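Local coordinates for protein 3-deoxy-D-manno-octulosonate 8-phosphate phosphatase KdsC (Haemophilus influenzae Rd, PDB 1K1E) that hydrolyses 3-deoxy-D-manno-octulosonate 8-phosphate to 3-deoxy-D-manno-octulosonate and inorganic phosphate, a magnesium-dependent step of lipopolysaccharide biosynthesis, at residues A[5-13]-A[148-159]. Numbering follows the deposited sequence.
Sequences LENIKFVIT and FREMSDMILQAQ
Gln159 leaves its backbone with CG opposite the carbonyl carbon (chi1 -61°) and then runs extended, which carries its amide to the turn at Leu5 to Ile8. Phe148 has CG trans to its backbone N (chi1 -175°), and its ring reaches strand 10-13 at Val11 and Thr13. Gln159 NE2 lies 2.8 Å from Ile8 O, on a lone pair of that carbonyl. Gln159 NE2 also donates to Leu5 O, 3.1 Å away, in a nearly straight bond. Both acceptors lie close to the amide plane, and two such bonds should restrain its rotation. Leu5 O also accepts from Ile8 N. A water links Gln159 OE1 to Lys9 NZ, which also forms a salt bridge with Asp51.

Next to this bonded end the contact is apolar. Leu5 CB meets Ala158 CB at 3.6 Å. Ile8 and Ile155 cross at about a right angle, their CD1 atoms 3.8 Å apart. Val11 CG1 meets Met151 CE end to end at 3.6 Å, and that methyl also lies above one face of the Phe148 ring, offset toward its rim. Thr13 CB sits at the ring edge, 3.7 Å from Phe148 CE1.

The helix runs antiparallel to the strand (170°), packing on one face of the central parallel sheet of this HAD-type fold. Thr13 precedes the cobalt ligand Asp14, and Phe148 packs on Asp40, which probably binds substrate. The chemistry implies an apolar interface with a hydrogen-bonded end, where the Gln159 amide joins the C-terminal end of helix 148-158 to the 3-10 turn before strand 10-13.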
loop_
_atom_site.group_PDB
_atom_site.type_symbol
_atom_site.label_atom_id
_atom_site.label_comp_id
_atom_site.label_asym_id
_atom_site.label_seq_id
_atom_site.Cartn_x
_atom_site.Cartn_y
_atom_site.Cartn_z
ATOM N N LEU A 5 6.494 -12.518 29.645
ATOM C CA LEU A 5 6.347 -13.047 28.259
ATOM C C LEU A 5 6.512 -14.530 28.332
ATOM O O LEU A 5 5.891 -15.263 27.577
ATOM C CB LEU A 5 7.363 -12.462 27.283
ATOM C CG LEU A 5 7.128 -10.969 27.006
ATOM C CD1 LEU A 5 7.930 -10.573 25.802
ATOM C CD2 LEU A 5 5.669 -10.666 26.732
ATOM N N GLU A 6 7.326 -14.967 29.286
ATOM C CA GLU A 6 7.545 -16.378 29.516
ATOM C C GLU A 6 6.307 -17.173 29.866
ATOM O O GLU A 6 6.272 -18.388 29.689
ATOM C CB GLU A 6 8.485 -16.573 30.682
ATOM C CG GLU A 6 9.845 -16.993 30.246
ATOM C CD GLU A 6 10.535 -17.639 31.392
ATOM O OE1 GLU A 6 10.353 -17.090 32.506
ATOM O OE2 GLU A 6 11.239 -18.666 31.199
ATOM N N ASN A 7 5.313 -16.508 30.415
ATOM C CA ASN A 7 4.124 -17.224 30.860
ATOM C C ASN A 7 2.977 -17.128 29.864
ATOM O O ASN A 7 1.892 -17.634 30.151
ATOM C CB ASN A 7 3.665 -16.690 32.227
ATOM C CG ASN A 7 4.684 -16.976 33.356
ATOM O OD1 ASN A 7 5.298 -18.046 33.397
ATOM N ND2 ASN A 7 4.843 -16.037 34.265
ATOM N N ILE A 8 3.181 -16.492 28.700
ATOM C CA ILE A 8 2.041 -16.374 27.801
ATOM C C ILE A 8 1.650 -17.700 27.199
ATOM O O ILE A 8 2.505 -18.409 26.657
ATOM C CB ILE A 8 2.332 -15.347 26.651
ATOM C CG1 ILE A 8 2.559 -13.962 27.323
ATOM C CG2 ILE A 8 1.159 -15.322 25.644
ATOM C CD1 ILE A 8 2.954 -12.818 26.399
ATOM N N LYS A 9 0.361 -18.012 27.312
ATOM C CA LYS A 9 -0.234 -19.219 26.781
ATOM C C LYS A 9 -1.310 -18.912 25.754
ATOM O O LYS A 9 -1.761 -19.821 25.059
ATOM C CB LYS A 9 -0.868 -20.081 27.902
ATOM C CG LYS A 9 0.178 -20.600 28.885
ATOM C CD LYS A 9 1.278 -21.411 28.207
ATOM C CE LYS A 9 0.736 -22.650 27.484
ATOM N NZ LYS A 9 1.864 -23.428 27.063
ATOM N N PHE A 10 -1.686 -17.646 25.629
ATOM C CA PHE A 10 -2.763 -17.226 24.742
ATOM C C PHE A 10 -2.492 -15.818 24.236
ATOM O O PHE A 10 -2.119 -14.935 24.979
ATOM C CB PHE A 10 -4.051 -17.259 25.558
ATOM C CG PHE A 10 -5.332 -17.089 24.777
ATOM C CD1 PHE A 10 -5.513 -17.620 23.488
ATOM C CD2 PHE A 10 -6.415 -16.434 25.407
ATOM C CE1 PHE A 10 -6.769 -17.493 22.817
ATOM C CE2 PHE A 10 -7.659 -16.298 24.764
ATOM C CZ PHE A 10 -7.844 -16.812 23.484
ATOM N N VAL A 11 -2.728 -15.637 22.965
ATOM C CA VAL A 11 -2.551 -14.331 22.318
ATOM C C VAL A 11 -3.865 -14.030 21.648
ATOM O O VAL A 11 -4.389 -14.849 20.876
ATOM C CB VAL A 11 -1.490 -14.407 21.263
ATOM C CG1 VAL A 11 -1.499 -13.100 20.379
ATOM C CG2 VAL A 11 -0.170 -14.595 21.930
ATOM N N ILE A 12 -4.457 -12.899 22.004
ATOM C CA ILE A 12 -5.704 -12.430 21.363
ATOM C C ILE A 12 -5.286 -11.223 20.485
ATOM O O ILE A 12 -4.611 -10.262 20.981
ATOM C CB ILE A 12 -6.702 -11.899 22.422
ATOM C CG1 ILE A 12 -7.184 -13.033 23.314
ATOM C CG2 ILE A 12 -7.925 -11.241 21.733
ATOM C CD1 ILE A 12 -7.897 -12.464 24.524
ATOM N N THR A 13 -5.721 -11.231 19.235
ATOM C CA THR A 13 -5.372 -10.151 18.356
ATOM C C THR A 13 -6.579 -9.438 17.728
ATOM O O THR A 13 -7.554 -10.053 17.255
ATOM C CB THR A 13 -4.409 -10.636 17.207
ATOM O OG1 THR A 13 -4.050 -9.506 16.404
ATOM C CG2 THR A 13 -5.079 -11.579 16.282
ATOM N N PHE A 148 2.265 -8.348 14.172
ATOM C CA PHE A 148 1.912 -9.544 14.909
ATOM C C PHE A 148 3.121 -10.448 15.011
ATOM O O PHE A 148 3.481 -10.994 16.097
ATOM C CB PHE A 148 0.750 -10.270 14.233
ATOM C CG PHE A 148 0.286 -11.443 15.030
ATOM C CD1 PHE A 148 -0.844 -11.333 15.830
ATOM C CD2 PHE A 148 1.043 -12.627 15.062
ATOM C CE1 PHE A 148 -1.249 -12.413 16.707
ATOM C CE2 PHE A 148 0.632 -13.695 15.928
ATOM C CZ PHE A 148 -0.527 -13.564 16.749
ATOM N N ARG A 149 3.778 -10.632 13.881
ATOM C CA ARG A 149 4.986 -11.478 13.819
ATOM C C ARG A 149 6.097 -10.942 14.723
ATOM O O ARG A 149 6.810 -11.702 15.351
ATOM C CB ARG A 149 5.492 -11.536 12.385
ATOM C CG ARG A 149 6.681 -12.462 12.200
ATOM C CD ARG A 149 6.491 -13.863 12.732
ATOM N NE ARG A 149 7.706 -14.665 12.466
ATOM C CZ ARG A 149 7.969 -15.225 11.304
ATOM N NH1 ARG A 149 7.119 -15.099 10.286
ATOM N NH2 ARG A 149 9.091 -15.889 11.155
ATOM N N GLU A 150 6.243 -9.615 14.793
ATOM C CA GLU A 150 7.249 -9.019 15.711
ATOM C C GLU A 150 6.996 -9.494 17.164
ATOM O O GLU A 150 7.908 -9.931 17.879
ATOM C CB GLU A 150 7.169 -7.492 15.654
ATOM C CG GLU A 150 8.197 -6.829 16.545
ATOM C CD GLU A 150 8.176 -5.307 16.377
ATOM O OE1 GLU A 150 8.812 -4.681 17.159
ATOM O OE2 GLU A 150 7.477 -4.775 15.474
ATOM N N MET A 151 5.724 -9.421 17.561
ATOM C CA MET A 151 5.272 -9.859 18.845
ATOM C C MET A 151 5.434 -11.377 18.997
ATOM O O MET A 151 5.998 -11.855 19.989
ATOM C CB MET A 151 3.786 -9.466 19.049
ATOM C CG MET A 151 3.225 -9.961 20.433
ATOM S SD MET A 151 1.418 -9.822 20.384
ATOM C CE MET A 151 0.907 -10.915 18.904
ATOM N N SER A 152 4.934 -12.179 18.050
ATOM C CA SER A 152 5.096 -13.646 18.265
ATOM C C SER A 152 6.542 -14.058 18.389
ATOM O O SER A 152 6.899 -14.891 19.236
ATOM C CB SER A 152 4.408 -14.483 17.177
ATOM O OG SER A 152 4.890 -14.178 15.888
ATOM N N ASP A 153 7.401 -13.469 17.571
ATOM C CA ASP A 153 8.819 -13.785 17.641
ATOM C C ASP A 153 9.320 -13.460 19.056
ATOM O O ASP A 153 10.088 -14.226 19.624
ATOM C CB ASP A 153 9.643 -12.916 16.686
ATOM C CG ASP A 153 9.594 -13.377 15.245
ATOM O OD1 ASP A 153 10.129 -12.600 14.445
ATOM O OD2 ASP A 153 9.094 -14.469 14.897
ATOM N N MET A 154 8.901 -12.308 19.590
ATOM C CA MET A 154 9.362 -11.881 20.932
ATOM C C MET A 154 8.913 -12.863 21.993
ATOM O O MET A 154 9.707 -13.249 22.888
ATOM C CB MET A 154 8.762 -10.513 21.317
ATOM C CG MET A 154 9.324 -9.332 20.588
ATOM S SD MET A 154 8.610 -7.804 21.282
ATOM C CE MET A 154 8.766 -8.146 22.979
ATOM N N ILE A 155 7.635 -13.234 21.920
ATOM C CA ILE A 155 7.122 -14.190 22.903
ATOM C C ILE A 155 7.872 -15.533 22.809
ATOM O O ILE A 155 8.314 -16.075 23.813
ATOM C CB ILE A 155 5.589 -14.416 22.704
ATOM C CG1 ILE A 155 4.857 -13.084 22.931
ATOM C CG2 ILE A 155 5.099 -15.530 23.683
ATOM C CD1 ILE A 155 3.351 -13.092 22.612
ATOM N N LEU A 156 7.967 -16.087 21.607
ATOM C CA LEU A 156 8.672 -17.353 21.438
ATOM C C LEU A 156 10.131 -17.290 21.859
ATOM O O LEU A 156 10.687 -18.255 22.433
ATOM C CB LEU A 156 8.582 -17.837 19.991
ATOM C CG LEU A 156 7.161 -18.252 19.581
ATOM C CD1 LEU A 156 7.039 -18.398 18.087
ATOM C CD2 LEU A 156 6.803 -19.570 20.272
ATOM N N GLN A 157 10.783 -16.171 21.575
ATOM C CA GLN A 157 12.158 -16.097 22.000
ATOM C C GLN A 157 12.228 -16.097 23.514
ATOM O O GLN A 157 13.102 -16.715 24.078
ATOM C CB GLN A 157 12.786 -14.838 21.478
ATOM C CG GLN A 157 14.189 -14.654 21.976
ATOM C CD GLN A 157 14.928 -13.897 20.959
ATOM O OE1 GLN A 157 15.224 -14.427 19.863
ATOM N NE2 GLN A 157 15.191 -12.626 21.251
ATOM N N ALA A 158 11.314 -15.386 24.167
ATOM C CA ALA A 158 11.294 -15.334 25.630
ATOM C C ALA A 158 11.122 -16.726 26.222
ATOM O O ALA A 158 11.691 -16.997 27.275
ATOM C CB ALA A 158 10.186 -14.412 26.130
ATOM N N GLN A 159 10.354 -17.600 25.547
ATOM C CA GLN A 159 10.126 -18.980 25.977
ATOM C C GLN A 159 11.230 -19.981 25.532
ATOM O O GLN A 159 11.095 -21.197 25.718
ATOM C CB GLN A 159 8.734 -19.416 25.477
ATOM C CG GLN A 159 7.655 -18.471 26.127
ATOM C CD GLN A 159 6.232 -18.929 25.983
ATOM O OE1 GLN A 159 5.991 -20.034 25.604
ATOM N NE2 GLN A 159 5.268 -18.044 26.281
HETATM O O HOH W 1 3.952 -22.348 25.244
#